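Local coordinates for hydroquinone dioxygenase small subunit (Pseudomonas sp., PDB 4ZXA), which serves as the small subunit of PnpCD, a two-subunit cupin-type hydroquinone 1,2-dioxygenase dependent on iron(II), which probably opens the ring of hydroquinone, at residues A83-F94 against Y121-L132; H103-G111 against Q150-S158. One frame throughout, in Å; residues are numbered along the deposited sequence.

Contact 1. Residues A83-F94 against Y121-L132; sequences AIVMDGEVRVEF and YVLLKRGHQCLL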
loop_
_atom_site.group_PDB
_atom_site.type_symbol
_atom_site.label_atom_id
_atom_site.label_comp_id
_atom_site.label_asym_id
_atom_site.label_seq_id
_atom_site.Cartn_x
_atom_site.Cartn_y
_atom_site.Cartn_z
ATOM N N ALA A 83 -14.865 -23.730 -28.116
ATOM C CA ALA A 83 -14.682 -24.790 -27.129
ATOM C C ALA A 83 -13.271 -24.741 -26.577
ATOM O O ALA A 83 -12.301 -24.625 -27.347
ATOM C CB ALA A 83 -14.961 -26.154 -27.744
ATOM N N ILE A 84 -13.170 -24.798 -25.248
ATOM C CA ILE A 84 -11.885 -24.937 -24.559
ATOM C C ILE A 84 -11.837 -26.275 -23.855
ATOM O O ILE A 84 -12.702 -26.586 -23.032
ATOM C CB ILE A 84 -11.693 -23.895 -23.440
ATOM C CG1 ILE A 84 -12.167 -22.509 -23.880
ATOM C CG2 ILE A 84 -10.228 -23.888 -22.962
ATOM C CD1 ILE A 84 -11.111 -21.724 -24.542
ATOM N N VAL A 85 -10.819 -27.064 -24.153
ATOM C CA VAL A 85 -10.640 -28.325 -23.449
ATOM C C VAL A 85 -9.922 -28.080 -22.134
ATOM O O VAL A 85 -8.761 -27.678 -22.119
ATOM C CB VAL A 85 -9.847 -29.319 -24.290
ATOM C CG1 VAL A 85 -9.447 -30.531 -23.438
ATOM C CG2 VAL A 85 -10.669 -29.730 -25.492
ATOM N N MET A 86 -10.617 -28.316 -21.029
ATOM C CA MET A 86 -10.070 -28.035 -19.702
ATOM C C MET A 86 -9.423 -29.258 -19.035
ATOM O O MET A 86 -8.686 -29.126 -18.069
ATOM C CB MET A 86 -11.155 -27.425 -18.807
ATOM C CG MET A 86 -11.415 -25.953 -19.084
ATOM S SD MET A 86 -10.063 -24.870 -18.531
ATOM C CE MET A 86 -9.023 -24.889 -19.979
ATOM N N ASP A 87 -9.709 -30.440 -19.565
ATOM C CA ASP A 87 -9.108 -31.681 -19.103
ATOM C C ASP A 87 -9.354 -32.794 -20.129
ATOM O O ASP A 87 -10.375 -32.804 -20.818
ATOM C CB ASP A 87 -9.681 -32.086 -17.751
ATOM C CG ASP A 87 -9.076 -33.377 -17.220
ATOM O OD1 ASP A 87 -7.884 -33.647 -17.493
ATOM O OD2 ASP A 87 -9.793 -34.117 -16.521
ATOM N N GLY A 88 -8.416 -33.725 -20.237
ATOM C CA GLY A 88 -8.592 -34.849 -21.129
ATOM C C GLY A 88 -8.202 -34.479 -22.539
ATOM O O GLY A 88 -7.411 -33.556 -22.759
ATOM N N GLU A 89 -8.766 -35.189 -23.504
ATOM C CA GLU A 89 -8.403 -34.974 -24.889
ATOM C C GLU A 89 -9.597 -35.227 -25.799
ATOM O O GLU A 89 -10.155 -36.322 -25.841
ATOM C CB GLU A 89 -7.227 -35.881 -25.242
ATOM C CG GLU A 89 -6.700 -35.732 -26.648
ATOM C CD GLU A 89 -5.360 -36.438 -26.824
ATOM O OE1 GLU A 89 -4.958 -36.661 -27.994
ATOM O OE2 GLU A 89 -4.716 -36.765 -25.790
ATOM N N VAL A 90 -10.018 -34.198 -26.513
ATOM C CA VAL A 90 -11.188 -34.346 -27.357
ATOM C C VAL A 90 -10.809 -34.207 -28.815
ATOM O O VAL A 90 -9.998 -33.359 -29.179
ATOM C CB VAL A 90 -12.271 -33.324 -26.999
ATOM C CG1 VAL A 90 -13.484 -33.504 -27.889
ATOM C CG2 VAL A 90 -12.661 -33.457 -25.538
ATOM N N ARG A 91 -11.381 -35.074 -29.636
ATOM C CA ARG A 91 -11.296 -34.956 -31.079
ATOM C C ARG A 91 -12.586 -34.278 -31.537
ATOM O O ARG A 91 -13.676 -34.638 -31.090
ATOM C CB ARG A 91 -11.165 -36.352 -31.693
ATOM C CG ARG A 91 -11.330 -36.423 -33.203
ATOM C CD ARG A 91 -11.080 -37.843 -33.713
ATOM N NE ARG A 91 -11.103 -37.892 -35.168
ATOM C CZ ARG A 91 -12.218 -38.047 -35.876
ATOM N NH1 ARG A 91 -13.376 -38.179 -35.242
ATOM N NH2 ARG A 91 -12.182 -38.076 -37.208
ATOM N N VAL A 92 -12.469 -33.286 -32.410
ATOM C CA VAL A 92 -13.645 -32.568 -32.890
ATOM C C VAL A 92 -13.757 -32.726 -34.408
ATOM O O VAL A 92 -12.864 -32.291 -35.142
ATOM C CB VAL A 92 -13.602 -31.050 -32.489
ATOM C CG1 VAL A 92 -14.906 -30.343 -32.854
ATOM C CG2 VAL A 92 -13.312 -30.885 -30.994
ATOM N N GLU A 93 -14.842 -33.357 -34.866
ATOM C CA GLU A 93 -15.087 -33.567 -36.297
ATOM C C GLU A 93 -15.933 -32.442 -36.874
ATOM O O GLU A 93 -16.921 -32.037 -36.262
ATOM C CB GLU A 93 -15.855 -34.863 -36.531
ATOM C CG GLU A 93 -15.078 -36.141 -36.342
ATOM C CD GLU A 93 -15.999 -37.350 -36.174
ATOM O OE1 GLU A 93 -16.849 -37.597 -37.062
ATOM O OE2 GLU A 93 -15.879 -38.041 -35.140
ATOM N N PHE A 94 -15.586 -31.981 -38.075
ATOM C CA PHE A 94 -16.287 -30.854 -38.692
ATOM C C PHE A 94 -16.884 -31.177 -40.058
ATOM O O PHE A 94 -16.176 -31.605 -40.970
ATOM C CB PHE A 94 -15.338 -29.656 -38.850
ATOM C CG PHE A 94 -14.899 -29.042 -37.550
ATOM C CD1 PHE A 94 -15.647 -28.035 -36.955
ATOM C CD2 PHE A 94 -13.737 -29.464 -36.932
ATOM C CE1 PHE A 94 -15.239 -27.460 -35.752
ATOM C CE2 PHE A 94 -13.321 -28.903 -35.729
ATOM C CZ PHE A 94 -14.071 -27.899 -35.138
ATOM N N TYR A 121 -10.750 -32.580 -38.931
ATOM C CA TYR A 121 -10.912 -32.623 -37.487
ATOM C C TYR A 121 -9.764 -31.946 -36.771
ATOM O O TYR A 121 -8.713 -31.655 -37.356
ATOM C CB TYR A 121 -11.035 -34.065 -36.988
ATOM C CG TYR A 121 -9.798 -34.894 -37.238
ATOM C CD1 TYR A 121 -9.645 -35.599 -38.426
ATOM C CD2 TYR A 121 -8.779 -34.970 -36.294
ATOM C CE1 TYR A 121 -8.519 -36.361 -38.667
ATOM C CE2 TYR A 121 -7.643 -35.733 -36.529
ATOM C CZ TYR A 121 -7.522 -36.426 -37.720
ATOM O OH TYR A 121 -6.408 -37.185 -37.981
ATOM N N VAL A 122 -9.991 -31.708 -35.486
ATOM C CA VAL A 122 -9.004 -31.108 -34.620
ATOM C C VAL A 122 -8.820 -32.010 -33.403
ATOM O O VAL A 122 -9.761 -32.662 -32.944
ATOM C CB VAL A 122 -9.454 -29.692 -34.167
ATOM C CG1 VAL A 122 -8.490 -29.128 -33.145
ATOM C CG2 VAL A 122 -9.566 -28.767 -35.366
ATOM N N LEU A 123 -7.604 -32.033 -32.877
ATOM C CA LEU A 123 -7.308 -32.809 -31.688
ATOM C C LEU A 123 -6.926 -31.925 -30.518
ATOM O O LEU A 123 -5.809 -31.435 -30.439
ATOM C CB LEU A 123 -6.190 -33.790 -31.986
ATOM C CG LEU A 123 -6.720 -35.209 -31.959
ATOM C CD1 LEU A 123 -5.843 -36.142 -32.800
ATOM C CD2 LEU A 123 -6.790 -35.612 -30.483
ATOM N N LEU A 124 -7.862 -31.734 -29.601
ATOM C CA LEU A 124 -7.677 -30.792 -28.502
ATOM C C LEU A 124 -7.230 -31.484 -27.221
ATOM O O LEU A 124 -7.896 -32.400 -26.720
ATOM C CB LEU A 124 -8.980 -30.024 -28.224
ATOM C CG LEU A 124 -9.558 -29.194 -29.372
ATOM C CD1 LEU A 124 -10.928 -28.608 -28.995
ATOM C CD2 LEU A 124 -8.590 -28.087 -29.800
ATOM N N LYS A 125 -6.105 -31.033 -26.682
ATOM C CA LYS A 125 -5.713 -31.444 -25.346
ATOM C C LYS A 125 -5.976 -30.274 -24.407
ATOM O O LYS A 125 -6.331 -29.190 -24.861
ATOM C CB LYS A 125 -4.242 -31.853 -25.317
ATOM C CG LYS A 125 -3.918 -33.068 -26.175
ATOM C CD LYS A 125 -2.408 -33.252 -26.340
ATOM C CE LYS A 125 -2.082 -34.644 -26.882
ATOM N NZ LYS A 125 -0.860 -34.644 -27.736
ATOM N N ARG A 126 -5.808 -30.503 -23.110
ATOM C CA ARG A 126 -5.993 -29.464 -22.101
ATOM C C ARG A 126 -5.343 -28.116 -22.432
ATOM O O ARG A 126 -4.159 -28.029 -22.774
ATOM C CB ARG A 126 -5.454 -29.933 -20.754
ATOM C CG ARG A 126 -5.607 -28.870 -19.669
ATOM C CD ARG A 126 -5.104 -29.381 -18.351
ATOM N NE ARG A 126 -3.646 -29.430 -18.319
ATOM C CZ ARG A 126 -2.947 -30.100 -17.411
ATOM N NH1 ARG A 126 -3.574 -30.801 -16.465
ATOM N NH2 ARG A 126 -1.621 -30.076 -17.461
ATOM N N GLY A 127 -6.126 -27.060 -22.301
ATOM C CA GLY A 127 -5.621 -25.726 -22.533
ATOM C C GLY A 127 -5.787 -25.311 -23.975
ATOM O O GLY A 127 -5.412 -24.198 -24.349
ATOM N N HIS A 128 -6.352 -26.196 -24.787
ATOM C CA HIS A 128 -6.518 -25.909 -26.202
ATOM C C HIS A 128 -7.913 -25.388 -26.537
ATOM O O HIS A 128 -8.922 -25.819 -25.962
ATOM C CB HIS A 128 -6.199 -27.142 -27.050
ATOM C CG HIS A 128 -4.774 -27.591 -26.936
ATOM N ND1 HIS A 128 -4.342 -28.798 -27.426
ATOM C CD2 HIS A 128 -3.697 -26.991 -26.380
ATOM C CE1 HIS A 128 -3.039 -28.926 -27.188
ATOM N NE2 HIS A 128 -2.634 -27.836 -26.553
ATOM N N GLN A 129 -7.954 -24.462 -27.489
ATOM C CA GLN A 129 -9.194 -23.834 -27.912
ATOM C C GLN A 129 -9.365 -24.026 -29.427
ATOM O O GLN A 129 -8.392 -23.990 -30.189
ATOM C CB GLN A 129 -9.156 -22.340 -27.540
ATOM C CG GLN A 129 -10.365 -21.508 -27.953
ATOM C CD GLN A 129 -10.280 -20.055 -27.456
ATOM O OE1 GLN A 129 -10.097 -19.803 -26.260
ATOM N NE2 GLN A 129 -10.410 -19.098 -28.376
ATOM N N CYS A 130 -10.600 -24.246 -29.860
ATOM C CA CYS A 130 -10.882 -24.194 -31.277
ATOM C C CYS A 130 -12.141 -23.374 -31.553
ATOM O O CYS A 130 -13.020 -23.240 -30.693
ATOM C CB CYS A 130 -11.015 -25.605 -31.872
ATOM S SG CYS A 130 -12.605 -26.384 -31.566
ATOM N N LEU A 131 -12.210 -22.832 -32.765
ATOM C CA LEU A 131 -13.422 -22.198 -33.279
ATOM C C LEU A 131 -14.431 -23.269 -33.736
ATOM O O LEU A 131 -14.064 -24.268 -34.353
ATOM C CB LEU A 131 -13.065 -21.258 -34.443
ATOM C CG LEU A 131 -14.131 -20.733 -35.420
ATOM C CD1 LEU A 131 -15.194 -19.888 -34.724
ATOM C CD2 LEU A 131 -13.465 -19.922 -36.512
ATOM N N LEU A 132 -15.695 -23.063 -33.394
ATOM C CA LEU A 132 -16.781 -23.862 -33.932
ATOM C C LEU A 132 -17.550 -22.979 -34.914
ATOM O O LEU A 132 -18.520 -22.324 -34.535
ATOM C CB LEU A 132 -17.691 -24.335 -32.801
ATOM C CG LEU A 132 -16.944 -25.123 -31.720
ATOM C CD1 LEU A 132 -17.827 -25.336 -30.499
ATOM C CD2 LEU A 132 -16.425 -26.462 -32.262
HETATM O O HOH W 1 -4.887 -33.312 -21.828
#
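Arg91 and Tyr121 meet by cation-pi contact: the guanidinium sits over one ring face, CZ of Arg91 4.6 Å from the centroid of the Tyr121 ring, the two planes tilted 42° apart. Tyr121 reaches it through chi1 63°, which wedges CG between its own backbone N and carbonyl carbon; CB of Tyr121 lies over a face of the guanidinium. Glu89 and Lys125 run side by side, Glu89 OE1 4.6 Å from Lys125 NZ, too far for a salt bridge.

Backbone bonds form two antiparallel ladders. Leu124 N binds Val90 O at 2.7 Å, and Val92 N bonds Val122 O at 2.8 Å. In the other ladder Ala83 and Cys130 bond both ways. Between the ladders each segment passes from one sheet of the cupin beta-sandwich to the other, at Gly88 and at the type II turn Lys125-His128. Gly127 N ties the turn to Val85 O (2.7 Å), while a water bridges Gly88 O and Arg126 N.

Apolar side chains meet between the sheets. CG2 of Val85 presses against CB of Leu124 at 3.2 Å, and CD1 of Leu124 also meets CG2 of Val92 (3.9 Å). Leu132 crosses Phe94 at about a right angle, its CD2 3.8 Å from CE1 of the ring, and Cys130 SG sits at that ring's edge. A strand of the large subunit pairs with Tyr121-Leu123 and His128-Cys130, continuing the sheet across the interface.

Contact 2. Residues H103-G111 against Q150-S158; sequences HGEGTHLAG and QQTIKGPLS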
loop_
_atom_site.group_PDB
_atom_site.type_symbol
_atom_site.label_atom_id
_atom_site.label_comp_id
_atom_site.label_asym_id
_atom_site.label_seq_id
_atom_site.Cartn_x
_atom_site.Cartn_y
_atom_site.Cartn_z
ATOM N N HIS A 103 -30.622 -18.529 -39.344
ATOM C CA HIS A 103 -31.224 -17.671 -38.326
ATOM C C HIS A 103 -31.280 -18.395 -36.988
ATOM O O HIS A 103 -31.271 -19.629 -36.941
ATOM C CB HIS A 103 -32.646 -17.257 -38.748
ATOM C CG HIS A 103 -32.753 -16.842 -40.189
ATOM N ND1 HIS A 103 -32.091 -15.750 -40.704
ATOM C CD2 HIS A 103 -33.435 -17.388 -41.223
ATOM C CE1 HIS A 103 -32.360 -15.635 -41.993
ATOM N NE2 HIS A 103 -33.175 -16.616 -42.333
ATOM N N GLY A 104 -31.332 -17.636 -35.897
ATOM C CA GLY A 104 -31.524 -18.223 -34.579
ATOM C C GLY A 104 -30.263 -18.289 -33.744
ATOM O O GLY A 104 -29.166 -17.994 -34.207
ATOM N N GLU A 105 -30.412 -18.692 -32.494
ATOM C CA GLU A 105 -29.268 -18.692 -31.596
ATOM C C GLU A 105 -29.258 -19.911 -30.697
ATOM O O GLU A 105 -30.313 -20.464 -30.359
ATOM C CB GLU A 105 -29.267 -17.419 -30.746
ATOM C CG GLU A 105 -29.204 -16.141 -31.563
ATOM C CD GLU A 105 -28.981 -14.904 -30.706
ATOM O OE1 GLU A 105 -29.541 -14.846 -29.590
ATOM O OE2 GLU A 105 -28.231 -14.007 -31.151
ATOM N N GLY A 106 -28.060 -20.319 -30.302
ATOM C CA GLY A 106 -27.907 -21.471 -29.434
ATOM C C GLY A 106 -27.497 -22.690 -30.235
ATOM O O GLY A 106 -27.778 -22.793 -31.422
ATOM N N THR A 107 -26.809 -23.618 -29.597
ATOM C CA THR A 107 -26.441 -24.821 -30.309
ATOM C C THR A 107 -27.680 -25.700 -30.493
ATOM O O THR A 107 -28.523 -25.800 -29.603
ATOM C CB THR A 107 -25.266 -25.569 -29.643
ATOM O OG1 THR A 107 -25.556 -26.966 -29.606
ATOM C CG2 THR A 107 -25.005 -25.047 -28.252
ATOM N N HIS A 108 -27.799 -26.286 -31.679
ATOM C CA HIS A 108 -28.906 -27.173 -32.004
ATOM C C HIS A 108 -28.381 -28.538 -32.459
ATOM O O HIS A 108 -27.251 -28.653 -32.956
ATOM C CB HIS A 108 -29.778 -26.553 -33.111
ATOM C CG HIS A 108 -30.502 -25.310 -32.685
ATOM N ND1 HIS A 108 -31.776 -25.335 -32.158
ATOM C CD2 HIS A 108 -30.122 -24.009 -32.693
ATOM C CE1 HIS A 108 -32.150 -24.100 -31.856
ATOM N NE2 HIS A 108 -31.163 -23.281 -32.165
ATOM N N LEU A 109 -29.210 -29.566 -32.295
ATOM C CA LEU A 109 -28.921 -30.892 -32.840
ATOM C C LEU A 109 -28.928 -30.858 -34.365
ATOM O O LEU A 109 -29.914 -30.459 -34.965
ATOM C CB LEU A 109 -29.955 -31.887 -32.342
ATOM C CG LEU A 109 -29.842 -32.236 -30.861
ATOM C CD1 LEU A 109 -30.986 -33.163 -30.491
ATOM C CD2 LEU A 109 -28.496 -32.884 -30.530
ATOM N N ALA A 110 -27.826 -31.261 -34.993
ATOM C CA ALA A 110 -27.727 -31.203 -36.452
ATOM C C ALA A 110 -28.364 -32.414 -37.147
ATOM O O ALA A 110 -28.576 -32.390 -38.368
ATOM C CB ALA A 110 -26.277 -31.051 -36.887
ATOM N N GLY A 111 -28.653 -33.459 -36.366
ATOM C CA GLY A 111 -29.223 -34.696 -36.877
ATOM C C GLY A 111 -28.264 -35.884 -36.908
ATOM O O GLY A 111 -27.044 -35.735 -36.749
ATOM N N GLN A 150 -17.732 -24.588 -23.231
ATOM C CA GLN A 150 -18.280 -24.045 -24.460
ATOM C C GLN A 150 -18.843 -22.636 -24.251
ATOM O O GLN A 150 -19.683 -22.415 -23.371
ATOM C CB GLN A 150 -19.359 -24.980 -25.025
ATOM C CG GLN A 150 -20.023 -24.454 -26.286
ATOM C CD GLN A 150 -20.362 -25.557 -27.291
ATOM O OE1 GLN A 150 -19.801 -26.659 -27.244
ATOM N NE2 GLN A 150 -21.275 -25.251 -28.216
ATOM N N GLN A 151 -18.365 -21.702 -25.069
ATOM C CA GLN A 151 -18.897 -20.346 -25.125
ATOM C C GLN A 151 -19.959 -20.231 -26.220
ATOM O O GLN A 151 -19.671 -20.414 -27.404
ATOM C CB GLN A 151 -17.768 -19.360 -25.397
ATOM C CG GLN A 151 -18.225 -17.930 -25.617
ATOM C CD GLN A 151 -17.098 -17.088 -26.171
ATOM O OE1 GLN A 151 -16.125 -17.631 -26.699
ATOM N NE2 GLN A 151 -17.210 -15.765 -26.052
ATOM N N THR A 152 -21.187 -19.919 -25.829
ATOM C CA THR A 152 -22.274 -19.910 -26.798
ATOM C C THR A 152 -23.475 -19.105 -26.294
ATOM O O THR A 152 -23.322 -18.240 -25.430
ATOM C CB THR A 152 -22.691 -21.364 -27.190
ATOM O OG1 THR A 152 -23.614 -21.328 -28.288
ATOM C CG2 THR A 152 -23.319 -22.102 -26.004
ATOM N N ILE A 153 -24.665 -19.400 -26.821
ATOM C CA ILE A 153 -25.880 -18.698 -26.425
ATOM C C ILE A 153 -26.930 -19.686 -25.934
ATOM O O ILE A 153 -27.085 -20.751 -26.509
ATOM C CB ILE A 153 -26.434 -17.882 -27.610
ATOM C CG1 ILE A 153 -25.373 -16.874 -28.077
ATOM C CG2 ILE A 153 -27.765 -17.210 -27.251
ATOM C CD1 ILE A 153 -25.792 -16.016 -29.263
ATOM N N LYS A 154 -27.646 -19.337 -24.868
ATOM C CA LYS A 154 -28.657 -20.235 -24.302
ATOM C C LYS A 154 -29.558 -20.757 -25.417
ATOM O O LYS A 154 -30.094 -19.973 -26.205
ATOM C CB LYS A 154 -29.496 -19.524 -23.233
ATOM C CG LYS A 154 -29.857 -20.380 -22.014
ATOM C CD LYS A 154 -31.336 -20.673 -21.977
ATOM C CE LYS A 154 -32.093 -19.779 -21.024
ATOM N NZ LYS A 154 -31.864 -20.191 -19.626
ATOM N N GLY A 155 -29.696 -22.081 -25.485
ATOM C CA GLY A 155 -30.514 -22.739 -26.490
ATOM C C GLY A 155 -31.295 -23.933 -25.961
ATOM O O GLY A 155 -31.343 -24.162 -24.749
ATOM N N PRO A 156 -31.916 -24.698 -26.872
ATOM C CA PRO A 156 -32.771 -25.856 -26.560
ATOM C C PRO A 156 -32.053 -26.938 -25.758
ATOM O O PRO A 156 -32.713 -27.637 -24.986
ATOM C CB PRO A 156 -33.114 -26.421 -27.941
ATOM C CG PRO A 156 -32.922 -25.297 -28.883
ATOM C CD PRO A 156 -31.795 -24.472 -28.321
ATOM N N LEU A 157 -30.740 -27.070 -25.959
ATOM C CA LEU A 157 -29.909 -28.074 -25.288
ATOM C C LEU A 157 -29.299 -27.621 -23.952
ATOM O O LEU A 157 -28.711 -28.431 -23.228
ATOM C CB LEU A 157 -28.769 -28.512 -26.212
ATOM C CG LEU A 157 -29.041 -29.512 -27.341
ATOM C CD1 LEU A 157 -30.534 -29.635 -27.683
ATOM C CD2 LEU A 157 -28.206 -29.185 -28.585
ATOM N N SER A 158 -29.421 -26.340 -23.620
ATOM C CA SER A 158 -28.749 -25.834 -22.432
ATOM C C SER A 158 -29.489 -26.257 -21.180
ATOM O O SER A 158 -30.700 -26.085 -21.067
ATOM C CB SER A 158 -28.617 -24.318 -22.488
ATOM O OG SER A 158 -27.964 -23.912 -23.678
HETATM O O HOH W 2 -28.671 -25.419 -27.101
#
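Chi1 of -67° sets CG of His108 opposite its carbonyl carbon, and chi2 of -92° turns the imidazole so that CE1 comes to 3.3 Å from CG of Pro156, the two side chains crossing at about a right angle. Leu157 brings CD2 against Thr107 and on to Leu109. These are loop ends of the cupin fold: the type I turn Gly155-Ser158, which follows strand 145-153, packs against the approach to the short edge strand 108-109.

CD2 of Leu157 lies 3.5 Å from Thr107 O and 4.1 Å from CG of Leu109. The methyl CG2 of Thr107 turns instead to Gln150 and Thr152, whose polar ends are held by Tyr138 and Glu81 respectively. Farther along, the extended Glu105 crosses Ile153, its CD 3.7 Å from CD1; the carboxylate goes on to a salt bridge with Lys239 of the large subunit.

The CA atoms of Gly106 and Gly155 are 4.1 Å apart. The two glycines let the backbones lie this close, and Gly106 CA gives a CA-H...O contact of 3.1 Å to Ile153 O. No direct hydrogen bond joins the two segments. The polar link is a water that donates to Thr107 O and accepts from Leu157 N at 2.9 Å.

Overall arrangement
Contacts 1 and 2 have centres about 18 Å apart, yet they touch: CD1 of Leu132 packs 4.0 Å from OE1 of Gln150. They share both sheets of the cupin sandwich. In one, strand 145-153, which leads into contact 2, lies beside strand 81-87 of contact 1, and strand 128-132 follows on its far side. In the other, 108-109 and 116-125 are the outermost strands within this chain, so 108-109 of contact 2 and 121-125 of contact 1 lie at opposite margins of it. Their segments alternate along the chain. Both also border the large subunit, contact 2 through Glu105, Gln151 and Ile153.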